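Local coordinates for putative hemin storage protein (Bordetella bronchiseptica, PDB 6AU1), which cleaves deacetylated poly-beta-1,6-N-acetylglucosamine, a biofilm polysaccharide, through the C-terminal glycoside hydrolase domain described here, at residues 60-65 with 69-74; 244-247 with 251-254; 215-220 with 229-234. One frame throughout, in Å; residues are numbered along the deposited sequence.

Contact 1. Residues 60-65 with 69-74; sequences EVYFPN and PMRADL. With SO4 (sulfate ion), chain C.
A backbone-bonded loop contact, with Val-61 and Met-70 in a single beta bridge, folds the excursion between strand 43-47 and helix 75-86 back on itself at the edge of the domain. Val-61 uses both polar backbone atoms: its N donates to Pro-69 O at 3.1 Å, and its O accepts Arg-71 N at 2.9 Å. The N of Leu-74, the N-cap residue of helix 75-86, donates a hydrogen bond to Tyr-62 O from above the carbonyl plane. The contact belongs to a beta-alpha connection of the TIM-barrel-type domain, tying the loop to the following helix. The extended Arg-71 chain runs alongside the Tyr-62 ring, ring and guanidinium planes 44° apart. Arg-71 NH1 donates to Tyr-62 OH at 3.0 Å, the hydroxyl lying near the guanidinium plane and also hydrogen-bonding Asp-15. The other edge of the guanidinium grips a sulfate ion, probably from crystallisation: NE of Arg-71 meets O1 at 3.0 Å and NH2 meets O2 at 2.8 Å, almost straight at 175°. Glu-60 crosses this chain, its OE1 touching aliphatic Arg-71 CB at 3.4 Å but too far from NE for a salt bridge. Met-70 SD lies beside Pro-64, nearest its N at 3.3 Å.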
loop_
_atom_site.group_PDB
_atom_site.type_symbol
_atom_site.label_atom_id
_atom_site.label_comp_id
_atom_site.label_asym_id
_atom_site.label_seq_id
_atom_site.Cartn_x
_atom_site.Cartn_y
_atom_site.Cartn_z
ATOM N N GLU A 60 5.871 4.791 -14.930
ATOM C CA GLU A 60 7.317 4.703 -14.701
ATOM C C GLU A 60 7.610 4.218 -13.292
ATOM O O GLU A 60 6.808 4.440 -12.378
ATOM C CB GLU A 60 7.988 6.058 -14.920
ATOM C CG GLU A 60 7.811 6.628 -16.320
ATOM C CD GLU A 60 8.579 7.921 -16.513
ATOM O OE1 GLU A 60 8.679 8.708 -15.549
ATOM O OE2 GLU A 60 9.075 8.153 -17.630
ATOM N N VAL A 61 8.755 3.556 -13.112
ATOM C CA VAL A 61 9.165 3.135 -11.774
ATOM C C VAL A 61 10.602 3.576 -11.506
ATOM O O VAL A 61 11.221 4.238 -12.338
ATOM C CB VAL A 61 9.038 1.610 -11.576
ATOM C CG1 VAL A 61 7.567 1.184 -11.550
ATOM C CG2 VAL A 61 9.794 0.863 -12.679
ATOM N N TYR A 62 11.115 3.228 -10.328
ATOM C CA TYR A 62 12.442 3.714 -9.927
ATOM C C TYR A 62 13.482 2.596 -9.865
ATOM O O TYR A 62 14.431 2.645 -9.083
ATOM C CB TYR A 62 12.342 4.423 -8.572
ATOM C CG TYR A 62 11.640 5.781 -8.613
ATOM C CD1 TYR A 62 12.217 6.859 -9.282
ATOM C CD2 TYR A 62 10.419 5.987 -7.966
ATOM C CE1 TYR A 62 11.591 8.100 -9.322
ATOM C CE2 TYR A 62 9.792 7.232 -7.984
ATOM C CZ TYR A 62 10.385 8.278 -8.663
ATOM O OH TYR A 62 9.777 9.515 -8.689
ATOM N N PHE A 63 13.306 1.583 -10.705
ATOM C CA PHE A 63 14.258 0.469 -10.776
ATOM C C PHE A 63 14.209 -0.114 -12.190
ATOM O O PHE A 63 13.171 -0.046 -12.853
ATOM C CB PHE A 63 13.933 -0.608 -9.720
ATOM C CG PHE A 63 12.545 -1.189 -9.853
ATOM C CD1 PHE A 63 11.463 -0.562 -9.252
ATOM C CD2 PHE A 63 12.326 -2.348 -10.589
ATOM C CE1 PHE A 63 10.166 -1.069 -9.384
ATOM C CE2 PHE A 63 11.026 -2.872 -10.725
ATOM C CZ PHE A 63 9.953 -2.229 -10.109
ATOM N N PRO A 64 15.324 -0.686 -12.659
ATOM C CA PRO A 64 15.374 -1.222 -14.024
ATOM C C PRO A 64 14.526 -2.488 -14.130
ATOM O O PRO A 64 14.552 -3.336 -13.246
ATOM C CB PRO A 64 16.866 -1.508 -14.244
ATOM C CG PRO A 64 17.432 -1.677 -12.867
ATOM C CD PRO A 64 16.616 -0.799 -11.954
ATOM N N ASN A 65 13.766 -2.602 -15.211
ATOM C CA ASN A 65 12.871 -3.737 -15.373
ATOM C C ASN A 65 12.486 -3.891 -16.839
ATOM O O ASN A 65 12.764 -3.007 -17.655
ATOM C CB ASN A 65 11.624 -3.552 -14.516
ATOM C CG ASN A 65 10.718 -2.488 -15.068
ATOM O OD1 ASN A 65 9.760 -2.794 -15.768
ATOM N ND2 ASN A 65 11.050 -1.227 -14.810
ATOM N N PRO A 69 9.242 2.014 -18.323
ATOM C CA PRO A 69 10.395 2.922 -18.296
ATOM C C PRO A 69 10.773 3.287 -16.871
ATOM O O PRO A 69 9.949 3.278 -15.957
ATOM C CB PRO A 69 9.903 4.157 -19.056
ATOM C CG PRO A 69 8.761 3.686 -19.875
ATOM C CD PRO A 69 8.129 2.554 -19.124
ATOM N N MET A 70 12.044 3.600 -16.691
ATOM C CA MET A 70 12.551 4.000 -15.398
ATOM C C MET A 70 12.648 5.532 -15.360
ATOM O O MET A 70 13.265 6.141 -16.248
ATOM C CB MET A 70 13.914 3.323 -15.180
ATOM C CG MET A 70 14.531 3.482 -13.833
ATOM S SD MET A 70 16.004 2.433 -13.660
ATOM C CE MET A 70 16.911 2.806 -15.141
ATOM N N ARG A 71 12.021 6.154 -14.360
ATOM C CA ARG A 71 12.108 7.604 -14.189
ATOM C C ARG A 71 13.490 7.998 -13.695
ATOM O O ARG A 71 14.038 9.030 -14.073
ATOM C CB ARG A 71 11.048 8.115 -13.201
ATOM C CG ARG A 71 10.967 9.643 -13.176
ATOM C CD ARG A 71 9.888 10.143 -12.231
ATOM N NE ARG A 71 9.622 11.568 -12.420
ATOM C CZ ARG A 71 9.185 12.381 -11.463
ATOM N NH1 ARG A 71 8.987 11.916 -10.229
ATOM N NH2 ARG A 71 8.955 13.659 -11.737
ATOM N N ALA A 72 14.027 7.164 -12.816
ATOM C CA ALA A 72 15.380 7.330 -12.290
ATOM C C ALA A 72 15.780 6.014 -11.669
ATOM O O ALA A 72 14.929 5.305 -11.128
ATOM C CB ALA A 72 15.446 8.457 -11.257
ATOM N N ASP A 73 17.065 5.678 -11.728
ATOM C CA ASP A 73 17.531 4.467 -11.060
ATOM C C ASP A 73 17.825 4.810 -9.608
ATOM O O ASP A 73 18.968 5.123 -9.252
ATOM C CB ASP A 73 18.779 3.906 -11.754
ATOM C CG ASP A 73 19.075 2.473 -11.362
ATOM O OD1 ASP A 73 18.452 1.961 -10.404
ATOM O OD2 ASP A 73 19.947 1.850 -12.009
ATOM N N LEU A 74 16.796 4.752 -8.764
ATOM C CA LEU A 74 16.872 5.435 -7.482
ATOM C C LEU A 74 16.536 4.538 -6.301
ATOM O O LEU A 74 17.050 4.747 -5.205
ATOM C CB LEU A 74 15.932 6.651 -7.501
ATOM C CG LEU A 74 15.942 7.640 -6.340
ATOM C CD1 LEU A 74 17.342 8.175 -6.093
ATOM C CD2 LEU A 74 14.981 8.792 -6.664
HETATM S S SO4 C . 10.612 14.091 -15.191
HETATM O O1 SO4 C . 10.725 12.647 -14.995
HETATM O O2 SO4 C . 9.553 14.624 -14.337
HETATM O O3 SO4 C . 10.277 14.356 -16.597
HETATM O O4 SO4 C . 11.871 14.747 -14.854
HETATM O O HOH W 1 16.719 1.050 -8.370
#

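Contact 2. Residues 244-247 with 251-254; sequences VSEA and QSLP
The backbones come closest at Glu-246 and Gln-251, whose CA atoms lie 5.6 Å apart, bracketing the short, weakly bonded helix 246-249 just ahead of helix 253-259. Across this gap one side chain does nearly all the work. Glu-246 has CG anti to its own carbonyl carbon (chi1 -71°) and is extended beyond it, which carries the carboxylate past Gln-251 O, 3.3 Å from Glu-246 CG, to the side chain of Ser-252. There Glu-246 OE2 accepts a weak hydrogen bond of 3.3 Å from Ser-252 OG, while the serine CB packs against the carboxylate carbon, 3.6 Å from Glu-246 CD. Ser-252 is the N-cap of helix 253-259, and its OG also accepts a weak hydrogen bond from Glu-255 N, as an N-cap side chain does. A water adds a second route from the carboxylate to the same helix start: it donates to Glu-246 OE2 at 2.6 Å and accepts from Leu-253 N at 3.0 Å. A negative group held here would probably be favoured by the positive end of the helix dipole. The other carboxylate oxygen, OE1, forms a salt bridge with Lys-203, so the two oxygens face different elements. Helix 195-223 thereby borders the contact through Lys-203 and Ile-206, whereas Gln-251 and Leu-253 pack against Leu-235 of strand 230-235.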
loop_
_atom_site.group_PDB
_atom_site.type_symbol
_atom_site.label_atom_id
_atom_site.label_comp_id
_atom_site.label_asym_id
_atom_site.label_seq_id
_atom_site.Cartn_x
_atom_site.Cartn_y
_atom_site.Cartn_z
ATOM N N VAL A 244 -19.441 -4.671 6.220
ATOM C CA VAL A 244 -20.262 -4.927 5.039
ATOM C C VAL A 244 -19.561 -4.372 3.791
ATOM O O VAL A 244 -19.704 -4.920 2.693
ATOM C CB VAL A 244 -21.669 -4.315 5.153
ATOM C CG1 VAL A 244 -21.595 -2.810 5.238
ATOM C CG2 VAL A 244 -22.517 -4.723 3.958
ATOM N N SER A 245 -18.783 -3.308 3.976
ATOM C CA SER A 245 -18.109 -2.621 2.870
ATOM C C SER A 245 -16.985 -3.438 2.248
ATOM O O SER A 245 -16.434 -3.037 1.223
ATOM C CB SER A 245 -17.560 -1.266 3.329
ATOM O OG SER A 245 -16.471 -1.411 4.228
ATOM N N GLU A 246 -16.644 -4.579 2.851
ATOM C CA GLU A 246 -15.751 -5.542 2.194
ATOM C C GLU A 246 -16.201 -5.819 0.771
ATOM O O GLU A 246 -15.381 -5.992 -0.127
ATOM C CB GLU A 246 -15.699 -6.861 2.963
ATOM C CG GLU A 246 -14.959 -6.770 4.290
ATOM C CD GLU A 246 -14.931 -8.098 5.017
ATOM O OE1 GLU A 246 -15.293 -9.122 4.396
ATOM O OE2 GLU A 246 -14.540 -8.115 6.204
ATOM N N ALA A 247 -17.517 -5.861 0.572
ATOM C CA ALA A 247 -18.079 -6.162 -0.739
ATOM C C ALA A 247 -17.700 -5.153 -1.828
ATOM O O ALA A 247 -17.700 -5.512 -3.004
ATOM C CB ALA A 247 -19.598 -6.267 -0.645
ATOM N N GLN A 251 -11.172 -5.948 0.258
ATOM C CA GLN A 251 -10.210 -6.047 1.359
ATOM C C GLN A 251 -10.952 -6.425 2.632
ATOM O O GLN A 251 -12.139 -6.155 2.747
ATOM C CB GLN A 251 -9.472 -4.728 1.573
ATOM C CG GLN A 251 -8.784 -4.155 0.340
ATOM C CD GLN A 251 -8.012 -2.897 0.667
ATOM O OE1 GLN A 251 -8.262 -2.253 1.679
ATOM N NE2 GLN A 251 -7.064 -2.539 -0.191
ATOM N N SER A 252 -10.246 -7.014 3.595
ATOM C CA SER A 252 -10.869 -7.555 4.807
ATOM C C SER A 252 -9.845 -7.619 5.929
ATOM O O SER A 252 -8.742 -8.089 5.708
ATOM C CB SER A 252 -11.431 -8.956 4.546
ATOM O OG SER A 252 -11.631 -9.663 5.746
ATOM N N LEU A 253 -10.201 -7.167 7.130
ATOM C CA LEU A 253 -9.236 -7.202 8.229
ATOM C C LEU A 253 -8.915 -8.637 8.673
ATOM O O LEU A 253 -7.739 -8.980 8.787
ATOM C CB LEU A 253 -9.723 -6.366 9.417
ATOM C CG LEU A 253 -8.823 -6.410 10.654
ATOM C CD1 LEU A 253 -7.387 -5.983 10.310
ATOM C CD2 LEU A 253 -9.400 -5.531 11.748
ATOM N N PRO A 254 -9.938 -9.487 8.908
ATOM C CA PRO A 254 -9.602 -10.856 9.336
ATOM C C PRO A 254 -8.734 -11.620 8.337
ATOM O O PRO A 254 -7.801 -12.321 8.745
ATOM C CB PRO A 254 -10.974 -11.534 9.456
ATOM C CG PRO A 254 -11.925 -10.438 9.660
ATOM C CD PRO A 254 -11.398 -9.258 8.927
HETATM O O HOH W 2 -13.023 -6.404 7.543
#

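Contact 3. Residues 215-220 with 229-234; sequences HLRHIV and MVVARN
Arg-217 lays its guanidinium across the side chain of Val-231, whose CG2 sits over the centre of one face, 3.9 Å above the plane. The valine's other methyl, CG1, supports the aliphatic part of the arginine, 3.7 Å from Arg-217 CG, and the two side chains cross at about a right angle. This is helix-on-sheet packing in a TIM-barrel-type domain: helix 195-223 leads through a short loop into strand 230-235, which lies between the parallel strands 156-159 and 262-266. An extended chain, with CG anti to the backbone N (chi1 177°), takes the arginine's charged end from the helix to the beginning of the strand. There two of its N-H groups converge on one acceptor. Arg-217 NH2 donates to Met-229 O at 3.2 Å, with the oxygen close to the guanidinium plane, and NE adds a weak bond to the same oxygen. This fork helps to fix the rotation of the planar group, and Asp-261 offers NH2 a long, weak ion pair. One turn farther along the helix the chemistry becomes purely apolar. The Met-229 chain, bent at chi2 (61°) and chi3 (49°), crosses Val-220, and the closest approach is Met-229 CE to Val-220 CG1 at 4.0 Å.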
loop_
_atom_site.group_PDB
_atom_site.type_symbol
_atom_site.label_atom_id
_atom_site.label_comp_id
_atom_site.label_asym_id
_atom_site.label_seq_id
_atom_site.Cartn_x
_atom_site.Cartn_y
_atom_site.Cartn_z
ATOM N N HIS A 215 1.675 -15.000 -4.285
ATOM C CA HIS A 215 2.449 -15.391 -5.467
ATOM C C HIS A 215 3.609 -14.417 -5.686
ATOM O O HIS A 215 4.746 -14.842 -5.907
ATOM C CB HIS A 215 1.538 -15.445 -6.705
ATOM C CG HIS A 215 2.266 -15.589 -8.012
ATOM N ND1 HIS A 215 2.848 -16.770 -8.420
ATOM C CD2 HIS A 215 2.473 -14.703 -9.019
ATOM C CE1 HIS A 215 3.397 -16.601 -9.611
ATOM N NE2 HIS A 215 3.178 -15.357 -9.998
ATOM N N LEU A 216 3.318 -13.120 -5.605
ATOM C CA LEU A 216 4.344 -12.080 -5.762
ATOM C C LEU A 216 5.395 -12.184 -4.660
ATOM O O LEU A 216 6.596 -12.063 -4.914
ATOM C CB LEU A 216 3.709 -10.688 -5.757
ATOM C CG LEU A 216 2.690 -10.467 -6.884
ATOM C CD1 LEU A 216 1.994 -9.128 -6.726
ATOM C CD2 LEU A 216 3.387 -10.580 -8.253
ATOM N N ARG A 217 4.941 -12.405 -3.431
ATOM C CA ARG A 217 5.874 -12.647 -2.331
ATOM C C ARG A 217 6.835 -13.791 -2.637
ATOM O O ARG A 217 8.045 -13.690 -2.391
ATOM C CB ARG A 217 5.108 -12.961 -1.047
ATOM C CG ARG A 217 6.020 -13.306 0.120
ATOM C CD ARG A 217 5.243 -13.978 1.225
ATOM N NE ARG A 217 5.905 -13.767 2.504
ATOM C CZ ARG A 217 5.431 -14.187 3.668
ATOM N NH1 ARG A 217 4.286 -14.856 3.715
ATOM N NH2 ARG A 217 6.103 -13.931 4.785
ATOM N N HIS A 218 6.290 -14.881 -3.167
ATOM C CA HIS A 218 7.083 -16.079 -3.440
ATOM C C HIS A 218 8.155 -15.773 -4.487
ATOM O O HIS A 218 9.300 -16.221 -4.381
ATOM C CB HIS A 218 6.179 -17.228 -3.904
ATOM C CG HIS A 218 6.910 -18.512 -4.154
ATOM N ND1 HIS A 218 7.086 -19.035 -5.417
ATOM C CD2 HIS A 218 7.518 -19.371 -3.304
ATOM C CE1 HIS A 218 7.770 -20.164 -5.334
ATOM N NE2 HIS A 218 8.043 -20.390 -4.061
ATOM N N ILE A 219 7.776 -15.005 -5.502
ATOM C CA ILE A 219 8.726 -14.605 -6.535
ATOM C C ILE A 219 9.886 -13.793 -5.959
ATOM O O ILE A 219 11.058 -14.085 -6.219
ATOM C CB ILE A 219 8.023 -13.796 -7.627
ATOM C CG1 ILE A 219 7.179 -14.734 -8.483
ATOM C CG2 ILE A 219 9.040 -13.056 -8.492
ATOM C CD1 ILE A 219 6.225 -14.022 -9.373
ATOM N N VAL A 220 9.557 -12.794 -5.150
ATOM C CA VAL A 220 10.579 -11.916 -4.585
ATOM C C VAL A 220 11.471 -12.656 -3.597
ATOM O O VAL A 220 12.695 -12.512 -3.630
ATOM C CB VAL A 220 9.938 -10.695 -3.903
ATOM C CG1 VAL A 220 10.983 -9.875 -3.131
ATOM C CG2 VAL A 220 9.259 -9.826 -4.945
ATOM N N MET A 229 11.306 -12.959 3.960
ATOM C CA MET A 229 10.755 -11.779 3.295
ATOM C C MET A 229 9.444 -11.378 3.973
ATOM O O MET A 229 8.417 -12.028 3.792
ATOM C CB MET A 229 10.538 -12.047 1.803
ATOM C CG MET A 229 9.906 -10.896 1.014
ATOM S SD MET A 229 10.869 -9.363 1.010
ATOM C CE MET A 229 12.486 -9.962 0.558
ATOM N N VAL A 230 9.494 -10.307 4.758
ATOM C CA VAL A 230 8.330 -9.821 5.490
ATOM C C VAL A 230 7.374 -9.124 4.539
ATOM O O VAL A 230 7.817 -8.419 3.641
ATOM C CB VAL A 230 8.740 -8.842 6.598
ATOM C CG1 VAL A 230 7.546 -8.464 7.461
ATOM C CG2 VAL A 230 9.853 -9.443 7.444
ATOM N N VAL A 231 6.073 -9.326 4.713
ATOM C CA VAL A 231 5.112 -8.608 3.876
ATOM C C VAL A 231 4.051 -7.858 4.675
ATOM O O VAL A 231 3.553 -8.331 5.703
ATOM C CB VAL A 231 4.392 -9.558 2.865
ATOM C CG1 VAL A 231 5.409 -10.152 1.878
ATOM C CG2 VAL A 231 3.607 -10.660 3.587
ATOM N N ALA A 232 3.717 -6.668 4.187
ATOM C CA ALA A 232 2.622 -5.873 4.727
ATOM C C ALA A 232 1.709 -5.474 3.582
ATOM O O ALA A 232 2.133 -5.475 2.420
ATOM C CB ALA A 232 3.149 -4.634 5.450
ATOM N N ARG A 233 0.466 -5.138 3.892
ATOM C CA ARG A 233 -0.427 -4.612 2.855
ATOM C C ARG A 233 -1.263 -3.473 3.423
ATOM O O ARG A 233 -1.717 -3.549 4.561
ATOM C CB ARG A 233 -1.327 -5.721 2.296
ATOM C CG ARG A 233 -2.287 -5.232 1.171
ATOM C CD ARG A 233 -2.941 -6.405 0.435
ATOM N NE ARG A 233 -4.076 -5.959 -0.377
ATOM C CZ ARG A 233 -5.032 -6.768 -0.825
ATOM N NH1 ARG A 233 -4.975 -8.078 -0.574
ATOM N NH2 ARG A 233 -6.057 -6.264 -1.509
ATOM N N ASN A 234 -1.449 -2.413 2.637
ATOM C CA ASN A 234 -2.340 -1.320 3.023
ATOM C C ASN A 234 -3.795 -1.765 3.066
ATOM O O ASN A 234 -4.297 -2.394 2.120
ATOM C CB ASN A 234 -2.235 -0.138 2.046
ATOM C CG ASN A 234 -0.968 0.666 2.216
ATOM O OD1 ASN A 234 -0.316 0.991 1.234
ATOM N ND2 ASN A 234 -0.637 1.033 3.455
#

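In the fold
The three contacts show how chemistry changes with place in one barrel-type domain. Contact 3 is buried, its centre about 12 Å from that of the chain, and joins helix to strand through side-chain packing and an arginine bonded to a backbone carbonyl. Contact 2, also buried but with its centre about 16 Å from the chain's, links two successive short helices through a carboxylate and a water. Contact 1, only partly buried and centred about 19 Å from the chain centre, relies chiefly on backbone bonds within one loop and meets a sulfate ion. Helix 195-223 and strand 230-235 supply contact 3 and border contact 2, and Gln-251 packs against Arg-233 and Asn-234. Contact 1 touches neither.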